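PDB 6KR6: protein piwi from Drosophila melanogaster, which binds piRNAs of 24 to 30 nucleotides and, as part of piRNA-protein complexes, represses transposable elements in the fruit fly. Local coordinates for residues 455-460 with 507-512; 446-451 with 481-486; 84-89 with 118-123; 100-105 with 145-150; 691-696 with 741-746. One frame throughout, in Å; residues are numbered along the deposited sequence.

Contact 1: 455-460 with 507-512; sequences HELRTL and LCLVPN. With ZN (zinc ion), chain P.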
# COMPACT_ATOMS: atom_id res chain seq x y z
N HIS A 455 -36.77 22.12 -6.32
CA HIS A 455 -36.10 23.13 -7.13
C HIS A 455 -34.70 22.68 -7.53
O HIS A 455 -34.34 22.68 -8.72
CB HIS A 455 -36.04 24.45 -6.36
CG HIS A 455 -35.49 25.60 -7.14
ND1 HIS A 455 -35.72 25.76 -8.49
CD2 HIS A 455 -34.73 26.65 -6.77
CE1 HIS A 455 -35.12 26.85 -8.92
NE2 HIS A 455 -34.52 27.42 -7.89
N GLU A 456 -33.89 22.27 -6.55
CA GLU A 456 -32.56 21.77 -6.85
C GLU A 456 -32.61 20.48 -7.66
O GLU A 456 -31.74 20.24 -8.50
CB GLU A 456 -31.77 21.56 -5.56
CG GLU A 456 -32.61 21.55 -4.29
CD GLU A 456 -32.89 22.94 -3.76
OE1 GLU A 456 -32.08 23.85 -4.04
OE2 GLU A 456 -33.92 23.12 -3.08
N LEU A 457 -33.64 19.65 -7.43
CA LEU A 457 -33.79 18.45 -8.25
C LEU A 457 -34.03 18.81 -9.71
O LEU A 457 -33.46 18.18 -10.62
CB LEU A 457 -34.92 17.58 -7.73
CG LEU A 457 -35.15 16.34 -8.58
CD1 LEU A 457 -33.90 15.48 -8.58
CD2 LEU A 457 -36.36 15.55 -8.11
N ARG A 458 -34.87 19.82 -9.97
CA ARG A 458 -35.13 20.24 -11.34
C ARG A 458 -33.87 20.82 -11.98
O ARG A 458 -33.60 20.57 -13.16
CB ARG A 458 -36.28 21.25 -11.38
N THR A 459 -33.10 21.59 -11.21
CA THR A 459 -31.83 22.10 -11.73
C THR A 459 -30.90 20.95 -12.12
O THR A 459 -30.33 20.94 -13.22
CB THR A 459 -31.17 23.00 -10.68
OG1 THR A 459 -32.14 23.90 -10.14
CG2 THR A 459 -30.04 23.81 -11.31
N LEU A 460 -30.74 19.98 -11.22
CA LEU A 460 -29.89 18.82 -11.50
C LEU A 460 -30.37 18.07 -12.73
O LEU A 460 -29.56 17.65 -13.56
CB LEU A 460 -29.86 17.90 -10.28
CG LEU A 460 -29.20 16.53 -10.49
CD1 LEU A 460 -27.71 16.70 -10.73
CD2 LEU A 460 -29.46 15.62 -9.30
N LEU A 507 -31.97 7.32 -9.47
CA LEU A 507 -31.18 8.41 -8.91
C LEU A 507 -31.87 8.94 -7.66
O LEU A 507 -33.08 9.18 -7.67
CB LEU A 507 -31.00 9.53 -9.94
CG LEU A 507 -29.88 10.55 -9.69
CD1 LEU A 507 -29.41 11.13 -11.01
CD2 LEU A 507 -30.33 11.67 -8.76
N CYS A 508 -31.11 9.11 -6.59
CA CYS A 508 -31.64 9.54 -5.30
C CYS A 508 -30.92 10.81 -4.86
O CYS A 508 -29.70 10.81 -4.67
CB CYS A 508 -31.48 8.44 -4.25
SG CYS A 508 -32.50 6.98 -4.54
N LEU A 509 -31.69 11.88 -4.69
CA LEU A 509 -31.16 13.15 -4.19
C LEU A 509 -31.20 13.13 -2.67
O LEU A 509 -32.26 12.92 -2.08
CB LEU A 509 -31.97 14.32 -4.75
CG LEU A 509 -31.32 15.71 -4.70
CD1 LEU A 509 -30.02 15.71 -5.49
CD2 LEU A 509 -32.27 16.77 -5.23
N VAL A 510 -30.05 13.34 -2.04
CA VAL A 510 -29.94 13.25 -0.59
C VAL A 510 -29.68 14.63 -0.00
O VAL A 510 -29.17 15.51 -0.71
CB VAL A 510 -28.85 12.25 -0.17
CG1 VAL A 510 -29.07 10.91 -0.85
CG2 VAL A 510 -27.47 12.81 -0.50
N PRO A 511 -30.01 14.87 1.27
CA PRO A 511 -29.75 16.20 1.85
C PRO A 511 -28.30 16.42 2.24
O PRO A 511 -27.78 17.53 2.04
CB PRO A 511 -30.66 16.22 3.09
CG PRO A 511 -31.62 15.08 2.91
CD PRO A 511 -30.87 14.05 2.13
N ASN A 512 -27.64 15.41 2.80
CA ASN A 512 -26.32 15.62 3.40
C ASN A 512 -25.43 14.42 3.12
O ASN A 512 -25.78 13.51 2.36
CB ASN A 512 -26.46 15.89 4.91
CG ASN A 512 -27.19 14.77 5.64
OD1 ASN A 512 -27.56 13.76 5.04
ND2 ASN A 512 -27.39 14.95 6.94
ZN ZN P . -32.60 28.03 -8.05

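Contact 2: 446-451 with 481-486; sequences AVIAPQ and FIIYDD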
# COMPACT_ATOMS: atom_id res chain seq x y z
N ALA A 446 -36.05 6.23 -12.64
CA ALA A 446 -36.82 6.94 -11.63
C ALA A 446 -35.91 7.87 -10.85
O ALA A 446 -34.69 7.69 -10.80
CB ALA A 446 -37.53 5.97 -10.68
N VAL A 447 -36.52 8.88 -10.23
CA VAL A 447 -35.81 9.83 -9.39
C VAL A 447 -36.61 10.00 -8.10
O VAL A 447 -37.77 10.41 -8.13
CB VAL A 447 -35.61 11.19 -10.07
CG1 VAL A 447 -35.16 12.22 -9.06
CG2 VAL A 447 -34.59 11.07 -11.19
N ILE A 448 -35.97 9.68 -6.97
CA ILE A 448 -36.58 9.76 -5.65
C ILE A 448 -35.97 10.95 -4.92
O ILE A 448 -34.74 11.06 -4.81
CB ILE A 448 -36.37 8.46 -4.85
CG1 ILE A 448 -36.90 7.26 -5.65
CG2 ILE A 448 -37.04 8.55 -3.49
CD1 ILE A 448 -36.70 5.93 -4.96
N ALA A 449 -36.82 11.83 -4.41
CA ALA A 449 -36.38 13.05 -3.75
C ALA A 449 -37.47 13.52 -2.80
O ALA A 449 -38.64 13.16 -2.98
CB ALA A 449 -36.04 14.14 -4.78
N PRO A 450 -37.13 14.31 -1.79
CA PRO A 450 -38.16 14.86 -0.91
C PRO A 450 -38.77 16.12 -1.48
O PRO A 450 -38.21 16.78 -2.36
CB PRO A 450 -37.41 15.15 0.40
CG PRO A 450 -35.95 15.17 0.04
CD PRO A 450 -35.78 14.75 -1.40
N GLN A 451 -39.95 16.46 -0.96
CA GLN A 451 -40.72 17.59 -1.49
C GLN A 451 -39.98 18.91 -1.32
O GLN A 451 -40.16 19.83 -2.13
CB GLN A 451 -42.09 17.65 -0.82
CG GLN A 451 -43.00 18.74 -1.35
CD GLN A 451 -44.37 18.73 -0.71
OE1 GLN A 451 -44.74 17.77 -0.03
NE2 GLN A 451 -45.13 19.80 -0.91
N PHE A 481 -40.69 10.50 -7.95
CA PHE A 481 -40.95 9.82 -6.67
C PHE A 481 -40.64 10.82 -5.56
O PHE A 481 -39.52 10.86 -5.04
CB PHE A 481 -40.11 8.55 -6.55
CG PHE A 481 -40.93 7.29 -6.55
CD1 PHE A 481 -41.33 6.71 -5.36
CD2 PHE A 481 -41.30 6.69 -7.74
CE1 PHE A 481 -42.09 5.55 -5.35
CE2 PHE A 481 -42.06 5.53 -7.74
CZ PHE A 481 -42.45 4.96 -6.54
N ILE A 482 -41.63 11.62 -5.21
CA ILE A 482 -41.49 12.67 -4.20
C ILE A 482 -41.98 12.12 -2.87
O ILE A 482 -43.15 11.76 -2.72
CB ILE A 482 -42.26 13.93 -4.60
CG1 ILE A 482 -41.74 14.47 -5.93
CG2 ILE A 482 -42.14 14.98 -3.51
CD1 ILE A 482 -40.24 14.67 -5.97
N ILE A 483 -41.07 12.05 -1.91
CA ILE A 483 -41.40 11.64 -0.56
C ILE A 483 -41.54 12.89 0.31
O ILE A 483 -41.26 14.00 -0.12
CB ILE A 483 -40.35 10.66 0.02
CG1 ILE A 483 -38.95 11.29 -0.03
CG2 ILE A 483 -40.37 9.35 -0.74
CD1 ILE A 483 -37.85 10.37 0.48
N TYR A 484 -41.98 12.69 1.55
CA TYR A 484 -42.23 13.79 2.48
C TYR A 484 -41.05 14.01 3.42
O TYR A 484 -40.48 15.10 3.47
CB TYR A 484 -43.52 13.52 3.26
CG TYR A 484 -44.71 13.26 2.37
CD1 TYR A 484 -44.92 14.02 1.22
CD2 TYR A 484 -45.62 12.25 2.66
CE1 TYR A 484 -46.00 13.79 0.40
CE2 TYR A 484 -46.70 12.01 1.83
CZ TYR A 484 -46.89 12.78 0.71
OH TYR A 484 -47.97 12.55 -0.11
N ASP A 485 -40.68 12.98 4.18
CA ASP A 485 -39.55 13.08 5.10
C ASP A 485 -38.27 12.63 4.41
O ASP A 485 -38.29 11.83 3.46
CB ASP A 485 -39.79 12.23 6.35
N ASP A 486 -37.14 13.15 4.89
CA ASP A 486 -35.83 12.75 4.40
C ASP A 486 -35.29 11.53 5.15
O ASP A 486 -34.08 11.25 5.07
CB ASP A 486 -34.84 13.91 4.51
CG ASP A 486 -34.72 14.46 5.92
OD1 ASP A 486 -35.47 14.00 6.81
OD2 ASP A 486 -33.87 15.35 6.14

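Contact 3: 84-89 with 118-123; sequences YHVEFE and LQLFTT. With ZN (zinc ion), chain L.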
# COMPACT_ATOMS: atom_id res chain seq x y z
N TYR A 84 35.14 -15.66 9.02
CA TYR A 84 35.87 -16.64 9.80
C TYR A 84 34.95 -17.28 10.83
O TYR A 84 33.93 -16.70 11.24
CB TYR A 84 37.07 -16.03 10.54
CG TYR A 84 38.02 -15.19 9.71
CD1 TYR A 84 39.24 -15.70 9.30
CD2 TYR A 84 37.72 -13.88 9.38
CE1 TYR A 84 40.12 -14.94 8.56
CE2 TYR A 84 38.59 -13.11 8.65
CZ TYR A 84 39.79 -13.64 8.23
OH TYR A 84 40.66 -12.88 7.50
N HIS A 85 35.33 -18.48 11.27
CA HIS A 85 34.75 -19.12 12.44
C HIS A 85 35.78 -19.13 13.55
O HIS A 85 36.93 -19.52 13.34
CB HIS A 85 34.28 -20.55 12.12
CG HIS A 85 32.95 -20.61 11.44
ND1 HIS A 85 32.65 -21.55 10.48
CD2 HIS A 85 31.83 -19.86 11.60
CE1 HIS A 85 31.41 -21.37 10.06
NE2 HIS A 85 30.89 -20.35 10.73
N VAL A 86 35.37 -18.69 14.74
CA VAL A 86 36.29 -18.40 15.84
C VAL A 86 36.04 -19.38 16.98
O VAL A 86 34.89 -19.71 17.29
CB VAL A 86 36.12 -16.94 16.32
CG1 VAL A 86 37.11 -16.61 17.41
CG2 VAL A 86 36.27 -15.99 15.14
N GLU A 87 37.12 -19.84 17.60
CA GLU A 87 37.04 -20.73 18.75
C GLU A 87 38.23 -20.47 19.66
O GLU A 87 39.29 -20.03 19.21
CB GLU A 87 36.98 -22.20 18.31
CG GLU A 87 36.76 -23.21 19.44
CD GLU A 87 35.37 -23.14 20.07
OE1 GLU A 87 34.56 -22.29 19.66
OE2 GLU A 87 35.10 -23.94 20.98
N PHE A 88 38.04 -20.75 20.95
CA PHE A 88 39.02 -20.45 21.98
C PHE A 88 39.52 -21.74 22.62
O PHE A 88 38.74 -22.66 22.88
CB PHE A 88 38.42 -19.54 23.05
CG PHE A 88 37.77 -18.31 22.50
CD1 PHE A 88 38.47 -17.12 22.42
CD2 PHE A 88 36.46 -18.33 22.06
CE1 PHE A 88 37.88 -15.98 21.91
CE2 PHE A 88 35.87 -17.20 21.54
CZ PHE A 88 36.58 -16.02 21.47
N GLU A 89 40.83 -21.80 22.86
CA GLU A 89 41.40 -22.96 23.54
C GLU A 89 40.82 -23.15 24.94
O GLU A 89 40.48 -24.30 25.29
CB GLU A 89 42.93 -22.86 23.58
N LEU A 118 30.91 -16.69 17.53
CA LEU A 118 31.34 -17.80 16.70
C LEU A 118 31.63 -17.31 15.28
O LEU A 118 32.75 -17.44 14.79
CB LEU A 118 30.28 -18.90 16.69
CG LEU A 118 30.78 -20.35 16.64
CD1 LEU A 118 31.45 -20.67 15.31
CD2 LEU A 118 31.73 -20.62 17.79
N GLN A 119 30.62 -16.73 14.63
CA GLN A 119 30.80 -16.16 13.31
C GLN A 119 31.47 -14.79 13.43
O GLN A 119 31.13 -13.99 14.31
CB GLN A 119 29.46 -16.01 12.58
CG GLN A 119 28.52 -17.19 12.76
CD GLN A 119 28.83 -18.37 11.84
OE1 GLN A 119 29.63 -18.26 10.90
NE2 GLN A 119 28.19 -19.50 12.11
N LEU A 120 32.42 -14.53 12.53
CA LEU A 120 33.17 -13.29 12.49
C LEU A 120 33.21 -12.77 11.06
O LEU A 120 33.57 -13.50 10.14
CB LEU A 120 34.60 -13.49 13.01
CG LEU A 120 35.63 -12.40 12.69
CD1 LEU A 120 35.38 -11.15 13.51
CD2 LEU A 120 37.05 -12.92 12.90
N PHE A 121 32.83 -11.50 10.89
CA PHE A 121 32.89 -10.83 9.60
C PHE A 121 33.80 -9.61 9.75
O PHE A 121 33.55 -8.76 10.61
CB PHE A 121 31.51 -10.40 9.12
CG PHE A 121 30.54 -11.54 8.97
CD1 PHE A 121 30.65 -12.42 7.91
CD2 PHE A 121 29.52 -11.71 9.88
CE1 PHE A 121 29.76 -13.47 7.77
CE2 PHE A 121 28.62 -12.75 9.75
CZ PHE A 121 28.74 -13.63 8.69
N THR A 122 34.84 -9.54 8.92
CA THR A 122 35.75 -8.41 8.98
C THR A 122 36.30 -8.14 7.59
O THR A 122 36.00 -8.86 6.63
CB THR A 122 36.88 -8.65 9.98
OG1 THR A 122 37.75 -7.51 10.01
CG2 THR A 122 37.68 -9.88 9.59
N THR A 123 37.11 -7.09 7.49
CA THR A 123 37.69 -6.67 6.21
C THR A 123 39.07 -7.27 5.98
O THR A 123 39.37 -7.72 4.88
CB THR A 123 37.76 -5.15 6.14
OG1 THR A 123 38.26 -4.63 7.38
CG2 THR A 123 36.39 -4.56 5.86
ZN ZN L . 30.11 -19.30 9.18

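Contact 4: 100-105 with 145-150; sequences GVLSNH and ISIKFV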
# COMPACT_ATOMS: atom_id res chain seq x y z
N GLY A 100 34.15 -10.00 24.34
CA GLY A 100 35.15 -9.16 24.99
C GLY A 100 36.57 -9.66 24.80
O GLY A 100 37.50 -8.88 24.57
N VAL A 101 36.75 -10.98 24.88
CA VAL A 101 38.08 -11.57 24.73
C VAL A 101 38.62 -11.31 23.33
O VAL A 101 39.81 -11.00 23.16
CB VAL A 101 38.03 -13.08 25.05
CG1 VAL A 101 39.22 -13.80 24.45
CG2 VAL A 101 37.98 -13.28 26.55
N LEU A 102 37.77 -11.40 22.31
CA LEU A 102 38.22 -11.07 20.96
C LEU A 102 38.42 -9.57 20.80
O LEU A 102 39.34 -9.13 20.10
CB LEU A 102 37.24 -11.61 19.92
CG LEU A 102 37.87 -12.33 18.72
CD1 LEU A 102 36.81 -12.70 17.70
CD2 LEU A 102 38.96 -11.50 18.06
N SER A 103 37.58 -8.76 21.45
CA SER A 103 37.75 -7.31 21.42
C SER A 103 39.08 -6.88 22.00
O SER A 103 39.57 -5.79 21.67
CB SER A 103 36.61 -6.63 22.19
OG SER A 103 36.75 -6.82 23.58
N ASN A 104 39.67 -7.70 22.88
CA ASN A 104 41.00 -7.42 23.41
C ASN A 104 42.04 -7.17 22.31
O ASN A 104 43.04 -6.49 22.57
CB ASN A 104 41.47 -8.58 24.29
CG ASN A 104 41.62 -8.18 25.74
OD1 ASN A 104 40.81 -8.57 26.59
ND2 ASN A 104 42.66 -7.41 26.05
N HIS A 105 41.83 -7.71 21.11
CA HIS A 105 42.83 -7.64 20.04
C HIS A 105 42.62 -6.36 19.24
O HIS A 105 41.70 -6.26 18.42
CB HIS A 105 42.75 -8.88 19.16
CG HIS A 105 43.24 -10.12 19.85
ND1 HIS A 105 42.70 -10.56 21.04
CD2 HIS A 105 44.21 -11.00 19.52
CE1 HIS A 105 43.32 -11.67 21.41
NE2 HIS A 105 44.24 -11.96 20.51
N ILE A 145 43.04 -18.03 20.89
CA ILE A 145 41.90 -17.88 19.99
C ILE A 145 42.28 -18.45 18.63
O ILE A 145 43.24 -18.00 18.00
CB ILE A 145 41.48 -16.41 19.87
CG1 ILE A 145 41.38 -15.76 21.25
CG2 ILE A 145 40.16 -16.29 19.14
CD1 ILE A 145 40.95 -14.31 21.19
N SER A 146 41.51 -19.43 18.16
CA SER A 146 41.73 -20.06 16.87
C SER A 146 40.73 -19.47 15.88
O SER A 146 39.55 -19.84 15.87
CB SER A 146 41.58 -21.58 16.97
OG SER A 146 41.70 -22.19 15.70
N ILE A 147 41.20 -18.54 15.05
CA ILE A 147 40.36 -17.87 14.06
C ILE A 147 40.52 -18.63 12.74
O ILE A 147 41.47 -18.41 11.99
CB ILE A 147 40.73 -16.40 13.91
CG1 ILE A 147 40.53 -15.66 15.24
CG2 ILE A 147 39.89 -15.75 12.82
CD1 ILE A 147 40.78 -14.17 15.15
N LYS A 148 39.58 -19.54 12.47
CA LYS A 148 39.64 -20.38 11.28
C LYS A 148 38.97 -19.67 10.10
O LYS A 148 37.84 -19.20 10.22
CB LYS A 148 38.97 -21.72 11.53
N PHE A 149 39.68 -19.61 8.98
CA PHE A 149 39.18 -18.93 7.79
C PHE A 149 38.07 -19.75 7.14
O PHE A 149 38.23 -20.96 6.92
CB PHE A 149 40.32 -18.69 6.81
CG PHE A 149 39.89 -18.09 5.49
CD1 PHE A 149 39.59 -18.90 4.42
CD2 PHE A 149 39.83 -16.72 5.33
CE1 PHE A 149 39.20 -18.36 3.20
CE2 PHE A 149 39.45 -16.17 4.12
CZ PHE A 149 39.14 -16.99 3.06
N VAL A 150 36.96 -19.10 6.82
CA VAL A 150 35.84 -19.74 6.14
C VAL A 150 35.78 -19.34 4.67
O VAL A 150 35.76 -20.19 3.79
CB VAL A 150 34.51 -19.45 6.86
CG1 VAL A 150 33.33 -19.95 6.03
CG2 VAL A 150 34.51 -20.09 8.23

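Contact 5: 691-696 with 741-746; sequences IVVTRS and TSYNVL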
# COMPACT_ATOMS: atom_id res chain seq x y z
N ILE A 691 1.25 -10.06 -12.36
CA ILE A 691 1.95 -8.86 -11.93
C ILE A 691 1.38 -8.41 -10.59
O ILE A 691 0.15 -8.31 -10.44
CB ILE A 691 1.84 -7.73 -12.97
CG1 ILE A 691 2.24 -8.25 -14.35
CG2 ILE A 691 2.71 -6.55 -12.58
CD1 ILE A 691 2.03 -7.25 -15.45
N VAL A 692 2.25 -8.14 -9.63
CA VAL A 692 1.86 -7.62 -8.33
C VAL A 692 2.04 -6.11 -8.34
O VAL A 692 3.14 -5.61 -8.60
CB VAL A 692 2.68 -8.27 -7.20
CG1 VAL A 692 2.21 -7.76 -5.85
CG2 VAL A 692 2.58 -9.78 -7.27
N VAL A 693 0.96 -5.39 -8.07
CA VAL A 693 0.94 -3.93 -8.15
C VAL A 693 1.06 -3.37 -6.74
O VAL A 693 0.21 -3.63 -5.88
CB VAL A 693 -0.34 -3.43 -8.83
CG1 VAL A 693 -0.49 -1.93 -8.65
CG2 VAL A 693 -0.32 -3.79 -10.31
N THR A 694 2.12 -2.59 -6.50
CA THR A 694 2.41 -2.03 -5.18
C THR A 694 2.67 -0.54 -5.30
O THR A 694 3.50 -0.11 -6.11
CB THR A 694 3.62 -2.72 -4.55
OG1 THR A 694 3.33 -4.11 -4.33
CG2 THR A 694 3.98 -2.07 -3.22
N ARG A 695 1.98 0.25 -4.48
CA ARG A 695 2.21 1.69 -4.41
C ARG A 695 3.37 1.93 -3.46
O ARG A 695 3.21 2.00 -2.24
CB ARG A 695 0.95 2.42 -3.94
N SER A 696 4.57 2.06 -4.04
CA SER A 696 5.80 2.15 -3.26
C SER A 696 6.01 3.59 -2.83
O SER A 696 6.63 4.39 -3.52
CB SER A 696 6.98 1.63 -4.06
OG SER A 696 8.09 1.36 -3.23
N THR A 741 4.21 3.74 -8.92
CA THR A 741 3.66 2.40 -8.77
C THR A 741 4.72 1.38 -9.16
O THR A 741 5.44 1.57 -10.15
CB THR A 741 2.41 2.23 -9.63
OG1 THR A 741 1.59 3.39 -9.52
CG2 THR A 741 1.62 1.02 -9.16
N SER A 742 4.83 0.32 -8.38
CA SER A 742 5.79 -0.75 -8.62
C SER A 742 5.06 -1.96 -9.17
O SER A 742 4.21 -2.54 -8.49
CB SER A 742 6.54 -1.11 -7.33
OG SER A 742 7.43 -2.19 -7.55
N TYR A 743 5.40 -2.34 -10.40
CA TYR A 743 4.80 -3.50 -11.05
C TYR A 743 5.82 -4.63 -11.06
O TYR A 743 6.90 -4.49 -11.66
CB TYR A 743 4.35 -3.16 -12.47
CG TYR A 743 3.38 -2.00 -12.53
CD1 TYR A 743 2.01 -2.21 -12.48
CD2 TYR A 743 3.84 -0.69 -12.63
CE1 TYR A 743 1.13 -1.15 -12.54
CE2 TYR A 743 2.97 0.37 -12.68
CZ TYR A 743 1.61 0.14 -12.64
OH TYR A 743 0.73 1.19 -12.69
N ASN A 744 5.49 -5.73 -10.40
CA ASN A 744 6.40 -6.85 -10.19
C ASN A 744 5.84 -8.07 -10.91
O ASN A 744 4.84 -8.65 -10.48
CB ASN A 744 6.58 -7.13 -8.70
CG ASN A 744 7.70 -8.10 -8.41
OD1 ASN A 744 7.94 -8.46 -7.26
ND2 ASN A 744 8.42 -8.52 -9.45
N VAL A 745 6.51 -8.48 -11.99
CA VAL A 745 6.05 -9.58 -12.83
C VAL A 745 6.63 -10.87 -12.25
O VAL A 745 7.79 -11.22 -12.50
CB VAL A 745 6.47 -9.39 -14.29
CG1 VAL A 745 5.93 -10.52 -15.15
CG2 VAL A 745 5.99 -8.04 -14.80
N LEU A 746 5.82 -11.58 -11.46
CA LEU A 746 6.27 -12.84 -10.88
C LEU A 746 6.41 -13.92 -11.95
O LEU A 746 7.44 -14.58 -12.05
CB LEU A 746 5.32 -13.29 -9.78
CG LEU A 746 5.26 -12.36 -8.56
CD1 LEU A 746 4.50 -13.02 -7.43
CD2 LEU A 746 6.67 -11.98 -8.12

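Contact 1: 455-460 with 507-512
Leu509 extends its forked end from strand 506-510 between two leucines of helix 454-471. Its CG is anti to the backbone N (chi1 -162°), which carries both methyls toward the helix. Its CD2 rests 3.7 Å from CB of Leu457, while CD1 meets CD2 of Leu460 at 3.9 Å; in both pairs the side chains pass one another heading opposite ways. The same Leu460 methyl also reaches CD2 of Leu507, 4.1 Å off, slanting across that side chain. Leucine suits all four places, because each has two methyls to share among neighbours and no polar group to satisfy. Leu507 and Leu509 send their side chains to one face, and Cys508 between them points to the other. The axes of segments 455-460 and 507-510 come within 10.2 Å, room for a single layer of interdigitating side chains. This is the helix-on-sheet packing of an alpha/beta layer, consistent with the Rossmann-like MID region of Argonaute proteins. Val447 and Ala449 of the adjoining strand extend the floor under Leu457, and Val536 meets Leu460. Farther out, His455 holds a zinc ion through NE2 at 2.0 Å. The carbonyl O of His455 accepts from both N and OG1 of Thr459.

Contact 2: 446-451 with 481-486
Phe481 N donates to Val447 O and Phe481 O accepts from Ala449 N, after which Ile483 N binds Ala449 O and Gln451 N binds Ile483 O, a parallel ladder whose four N-to-O distances are all 2.9 Å. The middle two bonds are the straighter, at 161° and 159°. Pro450 can sit in this strand without costing the ladder a bond, since the N-H groups used here belong to Ala449 and Gln451 on either side of it. On the face of Ile448, Pro450 and Ile483, CG1 of Ile448 lies beside CB of Phe481 at 3.6 Å, the two side chains running alongside each other. CG1 of Ile483 stands between its backbone N and carbonyl carbon (chi1 57°), which brings it alongside Pro450, 4.2 Å from the ring's CB. Tyr491 of helix 488-499 closes over Ile448 and Pro450, so branched and cyclic hydrocarbon fits there. The other face carries Ala449 and Ile482, with Ala449 CB 4.4 Å from Ile482 CD1. Alanine is small enough to let Leu457 of helix 454-471 settle on it. Near the end of the ladder, CG2 of Ile482 touches CB of Gln451 at 3.8 Å, and the glutamine, extended into an exposed position, brings its OE1 obliquely to within 4.0 Å of CD1 of Tyr484. Strand 446-450, helix 454-471 and strand 479-483 thus form a beta-alpha-beta unit, the crossover from which parallel sheets of Rossmann-like alpha/beta folds are built, with strand 479-483 outermost.

Contact 3: 84-89 with 118-123
His85 and Gln119 both turn CG opposite the carbonyl carbon, with chi1 at -81° in the histidine and -41° in the glutamine. A further bend at the second torsion of Gln119 carries its amide round to the imidazole edge. Side by side on one face of the sheet, they bind a zinc ion seen in the crystal: His85 through NE2 at 2.0 Å, Gln119 through OE1 at 2.1 Å, with His83 as a third ligand. The ring and amide planes lie 69° apart. The other face is packed mainly by hydrocarbon. Here the Tyr84 ring carbon CD2 lies 3.7 Å from CD2 of Leu120, its CE2 touches CG2 of Thr122 at 3.5 Å, and Val86 CG2 meets CB of Leu120 at 3.7 Å. The phenol OH is held by Arg124 O and Phe126 N, so tyrosine serves both as apolar filler and as a polar link. An alanine at this position is likely to leave Leu120 and Thr122 without the ring they pack on and those two backbone groups without their hydroxyl. Antiparallel pairing joins the strands: Tyr84 and Leu120 exchange N-H...O bonds of 2.9 Å, and Val86 N donates to Leu118 O. Strand 82-88 is flanked by 119-122 and 142-152 in this N-terminal domain sheet; Leu102 of helix 95-103 packs on Val86, and Arg98 of that helix pairs with Glu87.

Contact 4: 100-105 with 145-150
The imidazole of His105, the one flat group to take part, meets the end of Ile145: the methyl CD1 comes 3.6 Å from CE1, with ND1 and NE2 of the ring each 4.1 Å from that methyl. Ring and isoleucine approach from opposite directions, and the nearest ring atom is the carbon between the two nitrogens. Histidine can serve here because a methyl is content with the ring carbon and asks nothing of the nitrogens. Val132 of strand 130-135 touches both His105 and Ile145 and so extends the same apolar patch. The isoleucine reaches this far because CG1 is opposite its carbonyl carbon (chi1 -47°) and CD1 continues the chain fully extended (chi2 -179°), giving a long, slender probe that rises from the sheet to the helix. There CD1 is shared further: Val101 CG1 lies 3.7 Å from it as the two side chains pass in opposite senses, and Leu102 CG stands at 4.4 Å. Ile147, two residues along and on the same side of the strand, adds a further touch of similar length, its CD1 4.3 Å from Leu102 CD2. Helix 95-103 therefore lies over strand 142-152 within the N-terminal domain, and Ile145 also packs on Val86 and Phe88 of the adjacent strand 82-88. Since no hydrogen bond or salt bridge crosses between the two segments, what holds helix to sheet here is the burial of hydrocarbon, with its specificity residing in shape: one extended isoleucine fitted among a valine, a leucine and a histidine.

Contact 5: 691-696 with 741-746
Ile691 and Val693 pack closely with Tyr743 and Val745 on one face of two antiparallel strands. With CG2 of Ile691 anti to the backbone N and CG1 beside it (chi1 -51°), CG2 lies 3.8 Å from CB of Tyr743, at the edge of the ring, and CG1 runs beside CG2 of Val745 at 3.8 Å. Val693 divides its methyls, CG2 meeting CD1 of Tyr743 at 3.6 Å and CG1 meeting CG2 of Thr741 at 3.7 Å. Branching at CB lets one residue fill two directions, so isoleucine and valine suit this layer; Met757 and Thr761 of helix 754-764 cover it. Cutting Ile691 back to an alanine is likely to open a gap beside Tyr743 CB and Val745 CG2 and take from Met757 one of the side chains it packs on. Four backbone bonds join the strands, two in each hydrogen-bonded pair, Val692 with Asn744 and Thr694 with Ser742. They belong to the RNase H-like core of the PIWI domain, where strand 687-695 also runs parallel to 646-652, which ends in Asp652, a probable catalytic residue. The other face loosens and turns polar toward Thr694, Ser742 and partly exposed Ser696. Between the side chains of Thr694 and Ser742 the nearest approach is CB to CB, 4.3 Å, and Thr694 OG1 turns to Gly653 O. At its far end Leu746 CD1 rests on Val692 CG2, with Leu659 behind.

How the contacts relate
Contacts 1 and 2 share one parallel sheet: strand 446-450 lies between 479-483 and 506-510, and the backbone of Leu507 bonds to Ala446 and Ile448. Contacts 3 and 4 are likewise joined, strands 82-88 and 142-152 being hydrogen-bonded neighbours beneath helix 95-103, but they lie 77 to 85 Å from the first pair, centre to centre, across the chain's middle. Contacts 1 and 4 are buried helix-on-sheet packings of pure hydrocarbon or nearly so. The strand pairings of 2, 3 and 5 add backbone ladders; 2 and 3 reach the surface with glutamine, tyrosine or zinc ligands, whereas 5, nearest the chain's centre, is mostly buried beside the probable catalytic site.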